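Local coordinates for protein ricin B lectin (Clostridium thermocellum, PDB 3VSF) that acts as an exo-beta-1,3-galactanase, pairing a glycoside hydrolase family 43 module with a ricin-type beta-trefoil that binds galactose, at residues Val174-Leu179 and Ala202-Met207; Tyr341-Ile346 and Ser354-Asp359; Thr450-Gly455 and Asn491-Leu496. All coordinates share one frame; numbering follows the deposited sequence.

Interaction 1 of 3, residues Val174-Leu179 and Ala202-Met207; sequences VMDHGL and AANENM
His177 and Asp176 lean against Asn204 and Glu205 where two turns of the family 43 beta-propeller meet. Asn204-Met207 is a type I' turn between strands 197-203 and 208-214 of one four-stranded blade, while His177 and Gly178 form the bend of the small hairpin 175-176/179-180.

Two hydrogen bonds join the turns. The backbone N of Asn204 donates to Asp176 OD1 over 3.1 Å, arriving on the syn lone pair, the side facing OD2. The same oxygen accepts a bond from the backbone N of Met183, so two main-chain donors grip it and limit rotation of the carboxylate. With CG of Asp176 opposite its own amide nitrogen (chi1 -167°), the acid reaches across to the start of the turn. The second bond runs from His177 NE2 to Asn204 OD1, 2.9 Å long. The acceptor lies in the imidazole plane, whereas the donor is tilted 31° from the carbonyl plane of the amide. ND2 of that amide has a weak bond to Asp208.

The remaining contact is CH-pi. With CG beside its backbone N (chi1 -82°), Glu205 lays this methylene over the imidazole; the bend at chi2 then turns the carboxylate off toward Arg185, a long and weak ion pair. The imidazole is thus held at its edge by an amide and over one face by Glu205 CG, 3.4 Å from the ring centroid.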
ATOM      1  N   VAL A 174     -29.830   5.221  20.144  1.00 82.40           N
ATOM      2  CA  VAL A 174     -28.501   5.359  20.731  1.00 80.06           C
ATOM      3  C   VAL A 174     -27.904   6.730  20.423  1.00 78.92           C
ATOM      4  O   VAL A 174     -28.081   7.262  19.329  1.00 78.52           O
ATOM      5  CB  VAL A 174     -27.543   4.256  20.237  1.00 81.70           C
ATOM      6  CG1 VAL A 174     -27.280   4.405  18.746  1.00 78.87           C
ATOM      7  CG2 VAL A 174     -26.239   4.294  21.018  1.00 81.14           C
ATOM      8  N   MET A 175     -27.202   7.297  21.398  1.00 77.05           N
ATOM      9  CA  MET A 175     -26.604   8.617  21.240  1.00 79.83           C
ATOM     10  C   MET A 175     -25.083   8.528  21.225  1.00 79.76           C
ATOM     11  O   MET A 175     -24.479   7.901  22.096  1.00 79.06           O
ATOM     12  CB  MET A 175     -27.066   9.552  22.360  1.00 81.32           C
ATOM     13  CG  MET A 175     -28.570   9.781  22.398  1.00 81.80           C
ATOM     14  SD  MET A 175     -29.180  10.742  20.999  1.00 84.24           S
ATOM     15  CE  MET A 175     -28.440  12.338  21.335  1.00 79.88           C
ATOM     16  N   ASP A 176     -24.468   9.162  20.231  1.00 81.49           N
ATOM     17  CA  ASP A 176     -23.016   9.149  20.097  1.00 80.27           C
ATOM     18  C   ASP A 176     -22.456  10.567  20.028  1.00 78.88           C
ATOM     19  O   ASP A 176     -22.406  11.176  18.958  1.00 75.90           O
ATOM     20  CB  ASP A 176     -22.599   8.347  18.863  1.00 77.29           C
ATOM     21  CG  ASP A 176     -21.118   8.027  18.849  1.00 75.80           C
ATOM     22  OD1 ASP A 176     -20.592   7.687  17.768  1.00 74.89           O
ATOM     23  OD2 ASP A 176     -20.480   8.113  19.919  1.00 77.92           O
ATOM     24  N   HIS A 177     -22.042  11.085  21.182  1.00 78.61           N
ATOM     25  CA  HIS A 177     -21.467  12.426  21.277  1.00 76.94           C
ATOM     26  C   HIS A 177     -22.438  13.531  20.867  1.00 81.76           C
ATOM     27  O   HIS A 177     -22.165  14.297  19.942  1.00 81.26           O
ATOM     28  CB  HIS A 177     -20.172  12.522  20.465  1.00 78.58           C
ATOM     29  CG  HIS A 177     -19.023  11.782  21.076  1.00 77.32           C
ATOM     30  ND1 HIS A 177     -18.141  12.372  21.955  1.00 75.02           N
ATOM     31  CD2 HIS A 177     -18.617  10.497  20.941  1.00 76.56           C
ATOM     32  CE1 HIS A 177     -17.238  11.484  22.332  1.00 78.82           C
ATOM     33  NE2 HIS A 177     -17.504  10.339  21.731  1.00 78.84           N
ATOM     34  N   GLY A 178     -23.569  13.608  21.561  1.00 79.10           N
ATOM     35  CA  GLY A 178     -24.510  14.695  21.366  1.00 78.99           C
ATOM     36  C   GLY A 178     -25.628  14.425  20.375  1.00 83.54           C
ATOM     37  O   GLY A 178     -26.712  14.998  20.488  1.00 83.27           O
ATOM     38  N   LEU A 179     -25.373  13.556  19.402  1.00 78.98           N
ATOM     39  CA  LEU A 179     -26.359  13.282  18.360  1.00 77.89           C
ATOM     40  C   LEU A 179     -26.825  11.829  18.364  1.00 79.30           C
ATOM     41  O   LEU A 179     -26.122  10.947  18.858  1.00 80.51           O
ATOM     42  CB  LEU A 179     -25.801  13.656  16.984  1.00 75.41           C
ATOM     43  CG  LEU A 179     -25.481  15.137  16.761  1.00 77.68           C
ATOM     44  CD1 LEU A 179     -24.902  15.359  15.372  1.00 76.32           C
ATOM     45  CD2 LEU A 179     -26.720  15.995  16.973  1.00 75.55           C
ATOM     46  N   ALA A 202     -15.349   4.688  11.163  1.00 68.15           N
ATOM     47  CA  ALA A 202     -14.879   5.106  12.479  1.00 68.97           C
ATOM     48  C   ALA A 202     -15.988   5.787  13.274  1.00 70.46           C
ATOM     49  O   ALA A 202     -16.535   6.807  12.850  1.00 68.16           O
ATOM     50  CB  ALA A 202     -13.677   6.026  12.345  1.00 66.80           C
ATOM     51  N   ALA A 203     -16.312   5.221  14.433  1.00 70.37           N
ATOM     52  CA  ALA A 203     -17.347   5.774  15.296  1.00 71.24           C
ATOM     53  C   ALA A 203     -16.767   6.237  16.629  1.00 70.88           C
ATOM     54  O   ALA A 203     -15.576   6.067  16.890  1.00 73.72           O
ATOM     55  CB  ALA A 203     -18.447   4.748  15.524  1.00 72.05           C
ATOM     56  N   ASN A 204     -17.617   6.824  17.465  1.00 71.09           N
ATOM     57  CA  ASN A 204     -17.207   7.285  18.788  1.00 70.93           C
ATOM     58  C   ASN A 204     -16.016   8.238  18.723  1.00 71.94           C
ATOM     59  O   ASN A 204     -15.014   8.039  19.409  1.00 73.57           O
ATOM     60  CB  ASN A 204     -16.886   6.090  19.690  1.00 70.00           C
ATOM     61  CG  ASN A 204     -16.831   6.464  21.159  1.00 71.69           C
ATOM     62  OD1 ASN A 204     -16.588   7.618  21.511  1.00 76.30           O
ATOM     63  ND2 ASN A 204     -17.054   5.484  22.027  1.00 70.15           N
ATOM     64  N   GLU A 205     -16.133   9.271  17.894  1.00 72.87           N
ATOM     65  CA  GLU A 205     -15.061  10.248  17.716  1.00 74.76           C
ATOM     66  C   GLU A 205     -13.799   9.621  17.129  1.00 74.49           C
ATOM     67  O   GLU A 205     -12.693   9.862  17.613  1.00 73.26           O
ATOM     68  CB  GLU A 205     -14.734  10.944  19.040  1.00 76.07           C
ATOM     69  CG  GLU A 205     -15.671  12.088  19.385  1.00 76.09           C
ATOM     70  CD  GLU A 205     -15.596  13.220  18.380  1.00 78.70           C
ATOM     71  OE1 GLU A 205     -16.614  13.486  17.707  1.00 80.75           O
ATOM     72  OE2 GLU A 205     -14.519  13.845  18.262  1.00 76.51           O
ATOM     73  N   ASN A 206     -13.975   8.819  16.082  1.00 75.96           N
ATOM     74  CA  ASN A 206     -12.858   8.162  15.409  1.00 73.07           C
ATOM     75  C   ASN A 206     -12.005   7.308  16.346  1.00 72.40           C
ATOM     76  O   ASN A 206     -10.905   6.891  15.986  1.00 76.73           O
ATOM     77  CB  ASN A 206     -11.981   9.191  14.691  1.00 71.57           C
ATOM     78  CG  ASN A 206     -12.751  10.006  13.668  1.00 74.30           C
ATOM     79  OD1 ASN A 206     -13.799   9.580  13.179  1.00 79.12           O
ATOM     80  ND2 ASN A 206     -12.233  11.182  13.336  1.00 70.84           N
ATOM     81  N   MET A 207     -12.516   7.046  17.544  1.00 70.55           N
ATOM     82  CA  MET A 207     -11.784   6.259  18.529  1.00 71.89           C
ATOM     83  C   MET A 207     -12.057   4.768  18.368  1.00 73.28           C
ATOM     84  O   MET A 207     -11.215   3.933  18.699  1.00 74.15           O
ATOM     85  CB  MET A 207     -12.139   6.706  19.948  1.00 72.83           C
ATOM     86  CG  MET A 207     -11.773   8.147  20.260  1.00 74.73           C
ATOM     87  SD  MET A 207      -9.995   8.444  20.226  1.00 87.32           S
ATOM     88  CE  MET A 207      -9.429   7.257  21.444  1.00 80.40           C
TER

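Interaction 2 of 3, residues Tyr341-Ile346 and Ser354-Asp359; sequences YDSVKI and SEYIPD
A beta hairpin, strands 343-347 and 352-355, stands where the chain passes into the ricin-type beta-trefoil, and its second strand is an outer member of a three-stranded antiparallel sheet with strand 41-43 at the far border. Lys345 and Ser354 form a hydrogen-bonded pair, Lys345 N to Ser354 O at 2.9 Å and Ser354 N to Lys345 O at 3.1 Å. Val344 and Glu355 follow as a non-hydrogen-bonded pair. One further bond, from Tyr356 N to Ser343 O (3.1 Å), ties down the chain as it leaves the strand; here the donor sits above the carbonyl plane. Beside it, Ser343 CB meets the edge of the Tyr356 ring at CD2, 3.8 Å away.

The main side-chain contact is a stack. Glu355 is fully extended (chi1 -179°, chi2 -177°) and runs across one face of the Tyr341 ring, its carboxylate only 8° from parallel to the ring. OE1 forms a salt bridge with Lys411 of the trefoil, and Tyr341 also touches Ser439, next to Asn440, a galactose-binding residue, though no galactose is bound here. Glu355 CB rests over the middle of the tyrosine ring, 3.4 Å from its centroid.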
ATOM      1  N   TYR A 341       8.187   0.631  -3.897  1.00 64.02           N
ATOM      2  CA  TYR A 341       8.926   0.708  -5.145  1.00 65.90           C
ATOM      3  C   TYR A 341       8.637   2.053  -5.795  1.00 70.23           C
ATOM      4  O   TYR A 341       7.479   2.407  -6.007  1.00 73.86           O
ATOM      5  CB  TYR A 341       8.510  -0.424  -6.085  1.00 67.63           C
ATOM      6  CG  TYR A 341       8.643  -1.806  -5.486  1.00 68.01           C
ATOM      7  CD1 TYR A 341       9.718  -2.133  -4.671  1.00 66.25           C
ATOM      8  CD2 TYR A 341       7.686  -2.784  -5.734  1.00 67.22           C
ATOM      9  CE1 TYR A 341       9.840  -3.398  -4.122  1.00 65.40           C
ATOM     10  CE2 TYR A 341       7.800  -4.049  -5.189  1.00 67.34           C
ATOM     11  CZ  TYR A 341       8.878  -4.350  -4.385  1.00 68.00           C
ATOM     12  OH  TYR A 341       8.991  -5.610  -3.841  1.00 66.29           O
ATOM     13  N   ASP A 342       9.686   2.808  -6.105  1.00 71.28           N
ATOM     14  CA  ASP A 342       9.514   4.111  -6.734  1.00 70.74           C
ATOM     15  C   ASP A 342       8.792   3.954  -8.069  1.00 73.57           C
ATOM     16  O   ASP A 342       8.151   4.885  -8.556  1.00 75.92           O
ATOM     17  CB  ASP A 342      10.865   4.798  -6.930  1.00 76.27           C
ATOM     18  CG  ASP A 342      10.733   6.296  -7.121  1.00 81.33           C
ATOM     19  OD1 ASP A 342      10.708   7.025  -6.106  1.00 81.01           O
ATOM     20  OD2 ASP A 342      10.654   6.745  -8.284  1.00 83.72           O
ATOM     21  N   SER A 343       8.903   2.764  -8.651  1.00 73.63           N
ATOM     22  CA  SER A 343       8.196   2.429  -9.882  1.00 71.73           C
ATOM     23  C   SER A 343       7.677   0.996  -9.805  1.00 72.41           C
ATOM     24  O   SER A 343       8.407   0.084  -9.420  1.00 73.30           O
ATOM     25  CB  SER A 343       9.115   2.593 -11.095  1.00 72.86           C
ATOM     26  OG  SER A 343       9.561   3.932 -11.223  1.00 74.96           O
ATOM     27  N   VAL A 344       6.413   0.805 -10.167  1.00 73.68           N
ATOM     28  CA  VAL A 344       5.782  -0.506 -10.073  1.00 74.67           C
ATOM     29  C   VAL A 344       5.305  -1.004 -11.433  1.00 75.07           C
ATOM     30  O   VAL A 344       4.691  -0.260 -12.194  1.00 77.63           O
ATOM     31  CB  VAL A 344       4.584  -0.480  -9.101  1.00 71.84           C
ATOM     32  CG1 VAL A 344       3.868  -1.823  -9.099  1.00 72.34           C
ATOM     33  CG2 VAL A 344       5.045  -0.112  -7.701  1.00 69.57           C
ATOM     34  N   LYS A 345       5.590  -2.267 -11.733  1.00 74.95           N
ATOM     35  CA  LYS A 345       5.123  -2.878 -12.971  1.00 76.69           C
ATOM     36  C   LYS A 345       3.905  -3.756 -12.700  1.00 78.78           C
ATOM     37  O   LYS A 345       3.898  -4.549 -11.759  1.00 76.28           O
ATOM     38  CB  LYS A 345       6.230  -3.707 -13.623  1.00 78.98           C
ATOM     39  CG  LYS A 345       5.885  -4.192 -15.023  1.00 83.60           C
ATOM     40  CD  LYS A 345       6.078  -5.694 -15.161  1.00 84.78           C
ATOM     41  CE  LYS A 345       5.694  -6.169 -16.553  1.00 86.12           C
ATOM     42  NZ  LYS A 345       5.830  -7.645 -16.696  1.00 89.55           N
ATOM     43  N   ILE A 346       2.877  -3.607 -13.529  1.00 81.85           N
ATOM     44  CA  ILE A 346       1.641  -4.360 -13.352  1.00 80.72           C
ATOM     45  C   ILE A 346       1.202  -5.056 -14.637  1.00 83.77           C
ATOM     46  O   ILE A 346       1.161  -4.443 -15.704  1.00 84.29           O
ATOM     47  CB  ILE A 346       0.494  -3.452 -12.864  1.00 78.44           C
ATOM     48  CG1 ILE A 346       0.866  -2.784 -11.540  1.00 80.13           C
ATOM     49  CG2 ILE A 346      -0.792  -4.248 -12.716  1.00 81.36           C
ATOM     50  CD1 ILE A 346      -0.242  -1.936 -10.953  1.00 73.00           C
ATOM     51  N   SER A 354       4.744  -6.407  -9.366  1.00 74.21           N
ATOM     52  CA  SER A 354       6.109  -6.424  -8.852  1.00 73.95           C
ATOM     53  C   SER A 354       6.831  -5.101  -9.081  1.00 74.25           C
ATOM     54  O   SER A 354       6.242  -4.130  -9.558  1.00 74.92           O
ATOM     55  CB  SER A 354       6.905  -7.566  -9.487  1.00 76.58           C
ATOM     56  OG  SER A 354       7.035  -7.381 -10.886  1.00 81.92           O
ATOM     57  N   GLU A 355       8.114  -5.076  -8.734  1.00 71.60           N
ATOM     58  CA  GLU A 355       8.931  -3.880  -8.883  1.00 73.41           C
ATOM     59  C   GLU A 355       9.399  -3.713 -10.324  1.00 73.86           C
ATOM     60  O   GLU A 355       9.637  -4.696 -11.025  1.00 74.17           O
ATOM     61  CB  GLU A 355      10.142  -3.947  -7.949  1.00 69.89           C
ATOM     62  CG  GLU A 355      11.050  -2.729  -8.012  1.00 70.54           C
ATOM     63  CD  GLU A 355      12.276  -2.870  -7.133  1.00 70.24           C
ATOM     64  OE1 GLU A 355      12.946  -1.847  -6.875  1.00 67.30           O
ATOM     65  OE2 GLU A 355      12.575  -4.004  -6.701  1.00 68.64           O
ATOM     66  N   TYR A 356       9.523  -2.465 -10.762  1.00 72.62           N
ATOM     67  CA  TYR A 356      10.064  -2.178 -12.083  1.00 71.45           C
ATOM     68  C   TYR A 356      11.528  -1.770 -11.987  1.00 75.61           C
ATOM     69  O   TYR A 356      11.855  -0.731 -11.415  1.00 76.32           O
ATOM     70  CB  TYR A 356       9.260  -1.078 -12.780  1.00 73.25           C
ATOM     71  CG  TYR A 356       9.921  -0.554 -14.035  1.00 72.52           C
ATOM     72  CD1 TYR A 356       9.967  -1.322 -15.193  1.00 73.00           C
ATOM     73  CD2 TYR A 356      10.504   0.707 -14.063  1.00 70.43           C
ATOM     74  CE1 TYR A 356      10.572  -0.848 -16.342  1.00 69.64           C
ATOM     75  CE2 TYR A 356      11.112   1.189 -15.208  1.00 72.34           C
ATOM     76  CZ  TYR A 356      11.143   0.407 -16.345  1.00 72.50           C
ATOM     77  OH  TYR A 356      11.747   0.882 -17.487  1.00 70.63           O
ATOM     78  N   ILE A 357      12.403  -2.598 -12.546  1.00 75.62           N
ATOM     79  CA  ILE A 357      13.832  -2.310 -12.545  1.00 73.05           C
ATOM     80  C   ILE A 357      14.240  -1.631 -13.847  1.00 75.42           C
ATOM     81  O   ILE A 357      14.240  -2.259 -14.907  1.00 76.57           O
ATOM     82  CB  ILE A 357      14.677  -3.587 -12.355  1.00 73.59           C
ATOM     83  CG1 ILE A 357      14.340  -4.273 -11.028  1.00 71.55           C
ATOM     84  CG2 ILE A 357      16.158  -3.256 -12.416  1.00 75.13           C
ATOM     85  CD1 ILE A 357      13.093  -5.135 -11.074  1.00 74.93           C
ATOM     86  N   PRO A 358      14.585  -0.337 -13.770  1.00 74.13           N
ATOM     87  CA  PRO A 358      15.026   0.442 -14.932  1.00 74.56           C
ATOM     88  C   PRO A 358      16.204  -0.212 -15.651  1.00 79.96           C
ATOM     89  O   PRO A 358      16.208  -0.281 -16.880  1.00 84.31           O
ATOM     90  CB  PRO A 358      15.462   1.770 -14.311  1.00 74.26           C
ATOM     91  CG  PRO A 358      14.642   1.886 -13.075  1.00 72.19           C
ATOM     92  CD  PRO A 358      14.511   0.486 -12.550  1.00 72.89           C
ATOM     93  N   ASP A 359      17.186  -0.684 -14.890  1.00 80.27           N
ATOM     94  CA  ASP A 359      18.373  -1.308 -15.468  1.00 77.56           C
ATOM     95  C   ASP A 359      18.442  -2.788 -15.093  1.00 77.93           C
ATOM     96  O   ASP A 359      18.857  -3.139 -13.990  1.00 80.85           O
ATOM     97  CB  ASP A 359      19.635  -0.582 -14.997  1.00 78.51           C
ATOM     98  CG  ASP A 359      20.846  -0.902 -15.849  1.00 82.11           C
ATOM     99  OD1 ASP A 359      20.877  -1.994 -16.455  1.00 78.70           O
ATOM    100  OD2 ASP A 359      21.767  -0.060 -15.915  1.00 78.34           O
TER

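Interaction 3 of 3, residues Thr450-Gly455 and Asn491-Leu496; sequences TDIGDG and NQHWKL
Ile452 turns CG1 into the position between its backbone N and carbonyl carbon (chi1 57°) and then runs straight on (chi2 -177°), which carries CD1 onto one face of the His493 imidazole. The result is a CH-pi contact, with CD1 3.5 Å from the ring centroid and offset toward the rim, near CG and ND1.

A second patch lies between Lys495 and the turn at Asp454-Gly455. The lysine chain bends at chi3 (-74°) and lies alongside the turn, bringing CE 3.5 Å from Asp454 O. Gly455 O faces the lysine backbone, where Lys495 CA makes a CA-H...O contact of 3.4 Å. Lys495 NZ stays 5.2 Å from Asp454 OD2, too far for a salt bridge, though the opposite charges may attract weakly.

This surface contact belongs to the beta-trefoil. Strand 456-461 pairs with both 447-453 and 494-498 and so separates them within one antiparallel sheet; Thr450 bonds to Lys458 and Trp494 to Tyr457 through their backbones. On its other side, strand 494-498 pairs with 363-367, and Trp494 packs there on Leu365.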
ATOM      1  N   THR A 450      32.451   3.266  -4.225  1.00 66.24           N
ATOM      2  CA  THR A 450      33.644   4.095  -4.322  1.00 65.82           C
ATOM      3  C   THR A 450      34.765   3.337  -5.022  1.00 71.28           C
ATOM      4  O   THR A 450      35.304   2.371  -4.484  1.00 71.58           O
ATOM      5  CB  THR A 450      34.130   4.542  -2.932  1.00 66.71           C
ATOM      6  OG1 THR A 450      33.031   5.083  -2.188  1.00 64.18           O
ATOM      7  CG2 THR A 450      35.220   5.595  -3.062  1.00 68.46           C
ATOM      8  N   ASP A 451      35.109   3.778  -6.228  1.00 75.03           N
ATOM      9  CA  ASP A 451      36.154   3.133  -7.016  1.00 74.06           C
ATOM     10  C   ASP A 451      37.513   3.245  -6.332  1.00 73.95           C
ATOM     11  O   ASP A 451      37.961   4.343  -6.000  1.00 72.59           O
ATOM     12  CB  ASP A 451      36.218   3.741  -8.421  1.00 77.48           C
ATOM     13  CG  ASP A 451      37.273   3.086  -9.296  1.00 80.56           C
ATOM     14  OD1 ASP A 451      36.942   2.107  -9.998  1.00 82.27           O
ATOM     15  OD2 ASP A 451      38.432   3.552  -9.286  1.00 78.16           O
ATOM     16  N   ILE A 452      38.161   2.104  -6.120  1.00 72.96           N
ATOM     17  CA  ILE A 452      39.490   2.077  -5.520  1.00 75.26           C
ATOM     18  C   ILE A 452      40.534   1.606  -6.529  1.00 79.86           C
ATOM     19  O   ILE A 452      41.727   1.553  -6.225  1.00 78.35           O
ATOM     20  CB  ILE A 452      39.536   1.180  -4.269  1.00 72.16           C
ATOM     21  CG1 ILE A 452      39.089  -0.242  -4.613  1.00 71.09           C
ATOM     22  CG2 ILE A 452      38.666   1.758  -3.167  1.00 71.82           C
ATOM     23  CD1 ILE A 452      39.032  -1.169  -3.420  1.00 65.68           C
ATOM     24  N   GLY A 453      40.075   1.263  -7.728  1.00 81.12           N
ATOM     25  CA  GLY A 453      40.965   0.856  -8.799  1.00 77.44           C
ATOM     26  C   GLY A 453      40.882  -0.620  -9.138  1.00 77.84           C
ATOM     27  O   GLY A 453      40.503  -1.442  -8.303  1.00 78.45           O
ATOM     28  N   ASP A 454      41.232  -0.948 -10.379  1.00 79.12           N
ATOM     29  CA  ASP A 454      41.303  -2.332 -10.836  1.00 79.23           C
ATOM     30  C   ASP A 454      39.940  -3.021 -10.847  1.00 79.31           C
ATOM     31  O   ASP A 454      39.856  -4.250 -10.831  1.00 76.94           O
ATOM     32  CB  ASP A 454      42.295  -3.129  -9.984  1.00 83.28           C
ATOM     33  CG  ASP A 454      43.099  -4.122 -10.801  1.00 89.60           C
ATOM     34  OD1 ASP A 454      43.363  -3.839 -11.990  1.00 86.24           O
ATOM     35  OD2 ASP A 454      43.471  -5.182 -10.253  1.00 91.91           O
ATOM     36  N   GLY A 455      38.876  -2.225 -10.876  1.00 81.48           N
ATOM     37  CA  GLY A 455      37.528  -2.758 -10.946  1.00 79.59           C
ATOM     38  C   GLY A 455      36.953  -3.148  -9.597  1.00 76.12           C
ATOM     39  O   GLY A 455      35.927  -3.823  -9.524  1.00 74.58           O
ATOM     40  N   ASN A 491      39.148  -7.772   2.563  1.00 52.87           N
ATOM     41  CA  ASN A 491      37.869  -8.423   2.813  1.00 55.89           C
ATOM     42  C   ASN A 491      36.726  -7.418   2.722  1.00 56.27           C
ATOM     43  O   ASN A 491      35.557  -7.774   2.864  1.00 52.23           O
ATOM     44  CB  ASN A 491      37.866  -9.109   4.180  1.00 54.26           C
ATOM     45  CG  ASN A 491      38.011  -8.128   5.327  1.00 55.31           C
ATOM     46  OD1 ASN A 491      38.752  -7.148   5.233  1.00 55.64           O
ATOM     47  ND2 ASN A 491      37.299  -8.385   6.418  1.00 51.34           N
ATOM     48  N   GLN A 492      37.081  -6.159   2.480  1.00 56.63           N
ATOM     49  CA  GLN A 492      36.104  -5.085   2.361  1.00 54.78           C
ATOM     50  C   GLN A 492      36.028  -4.571   0.928  1.00 57.45           C
ATOM     51  O   GLN A 492      35.246  -3.671   0.621  1.00 63.47           O
ATOM     52  CB  GLN A 492      36.462  -3.937   3.304  1.00 53.80           C
ATOM     53  CG  GLN A 492      36.487  -4.325   4.771  1.00 56.71           C
ATOM     54  CD  GLN A 492      36.926  -3.184   5.666  1.00 58.12           C
ATOM     55  OE1 GLN A 492      37.574  -2.240   5.214  1.00 61.15           O
ATOM     56  NE2 GLN A 492      36.571  -3.264   6.943  1.00 56.65           N
ATOM     57  N   HIS A 493      36.847  -5.147   0.054  1.00 58.72           N
ATOM     58  CA  HIS A 493      36.890  -4.732  -1.346  1.00 58.25           C
ATOM     59  C   HIS A 493      36.132  -5.716  -2.232  1.00 56.99           C
ATOM     60  O   HIS A 493      36.339  -6.926  -2.149  1.00 56.67           O
ATOM     61  CB  HIS A 493      38.339  -4.596  -1.817  1.00 60.63           C
ATOM     62  CG  HIS A 493      39.148  -3.628  -1.008  1.00 59.43           C
ATOM     63  ND1 HIS A 493      40.491  -3.412  -1.232  1.00 62.87           N
ATOM     64  CD2 HIS A 493      38.803  -2.820   0.021  1.00 60.30           C
ATOM     65  CE1 HIS A 493      40.938  -2.512  -0.375  1.00 63.81           C
ATOM     66  NE2 HIS A 493      39.935  -2.136   0.397  1.00 61.95           N
ATOM     67  N   TRP A 494      35.254  -5.189  -3.079  1.00 61.03           N
ATOM     68  CA  TRP A 494      34.410  -6.027  -3.925  1.00 59.13           C
ATOM     69  C   TRP A 494      34.510  -5.632  -5.395  1.00 63.30           C
ATOM     70  O   TRP A 494      34.584  -4.449  -5.727  1.00 63.37           O
ATOM     71  CB  TRP A 494      32.954  -5.947  -3.464  1.00 55.12           C
ATOM     72  CG  TRP A 494      32.757  -6.344  -2.034  1.00 51.44           C
ATOM     73  CD1 TRP A 494      32.967  -5.566  -0.933  1.00 50.12           C
ATOM     74  CD2 TRP A 494      32.311  -7.616  -1.548  1.00 48.27           C
ATOM     75  NE1 TRP A 494      32.680  -6.275   0.208  1.00 51.89           N
ATOM     76  CE2 TRP A 494      32.275  -7.535  -0.143  1.00 48.78           C
ATOM     77  CE3 TRP A 494      31.938  -8.812  -2.166  1.00 49.76           C
ATOM     78  CZ2 TRP A 494      31.882  -8.607   0.656  1.00 48.75           C
ATOM     79  CZ3 TRP A 494      31.550  -9.876  -1.372  1.00 48.71           C
ATOM     80  CH2 TRP A 494      31.524  -9.766   0.023  1.00 49.45           C
ATOM     81  N   LYS A 495      34.510  -6.631  -6.272  1.00 66.07           N
ATOM     82  CA  LYS A 495      34.545  -6.389  -7.709  1.00 67.12           C
ATOM     83  C   LYS A 495      33.171  -6.587  -8.337  1.00 67.44           C
ATOM     84  O   LYS A 495      32.499  -7.588  -8.084  1.00 66.13           O
ATOM     85  CB  LYS A 495      35.573  -7.296  -8.391  1.00 67.61           C
ATOM     86  CG  LYS A 495      35.418  -7.366  -9.904  1.00 71.06           C
ATOM     87  CD  LYS A 495      36.625  -8.007 -10.574  1.00 72.69           C
ATOM     88  CE  LYS A 495      37.816  -7.061 -10.589  1.00 76.01           C
ATOM     89  NZ  LYS A 495      38.955  -7.607 -11.383  1.00 74.69           N
ATOM     90  N   LEU A 496      32.759  -5.624  -9.155  1.00 69.31           N
ATOM     91  CA  LEU A 496      31.474  -5.692  -9.837  1.00 69.35           C
ATOM     92  C   LEU A 496      31.636  -6.392 -11.185  1.00 69.15           C
ATOM     93  O   LEU A 496      32.322  -5.890 -12.075  1.00 70.47           O
ATOM     94  CB  LEU A 496      30.909  -4.284 -10.033  1.00 68.87           C
ATOM     95  CG  LEU A 496      29.452  -4.168 -10.485  1.00 69.33           C
ATOM     96  CD1 LEU A 496      28.528  -4.810  -9.464  1.00 69.57           C
ATOM     97  CD2 LEU A 496      29.077  -2.711 -10.708  1.00 70.61           C
TER

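The three contacts follow one another along the chain without overlap. Interaction 1 lies in the family 43 propeller, interaction 2 at the passage to the lectin module, and interaction 3 inside the beta-trefoil. The centres of interactions 1 and 2 are about 43 Å apart. Those of interactions 2 and 3 are about 28 Å apart, and those of interactions 1 and 3 about 63 Å; none touches another. Interaction 1 is on the opposite side of the chain's centre from the other two. No sheet is shared directly by interactions 2 and 3, yet a salt bridge ties interaction 2 to strand 409-414 of the six-stranded sheet that holds interaction 3. The junction is thereby fixed to the lectin module, far from interaction 1.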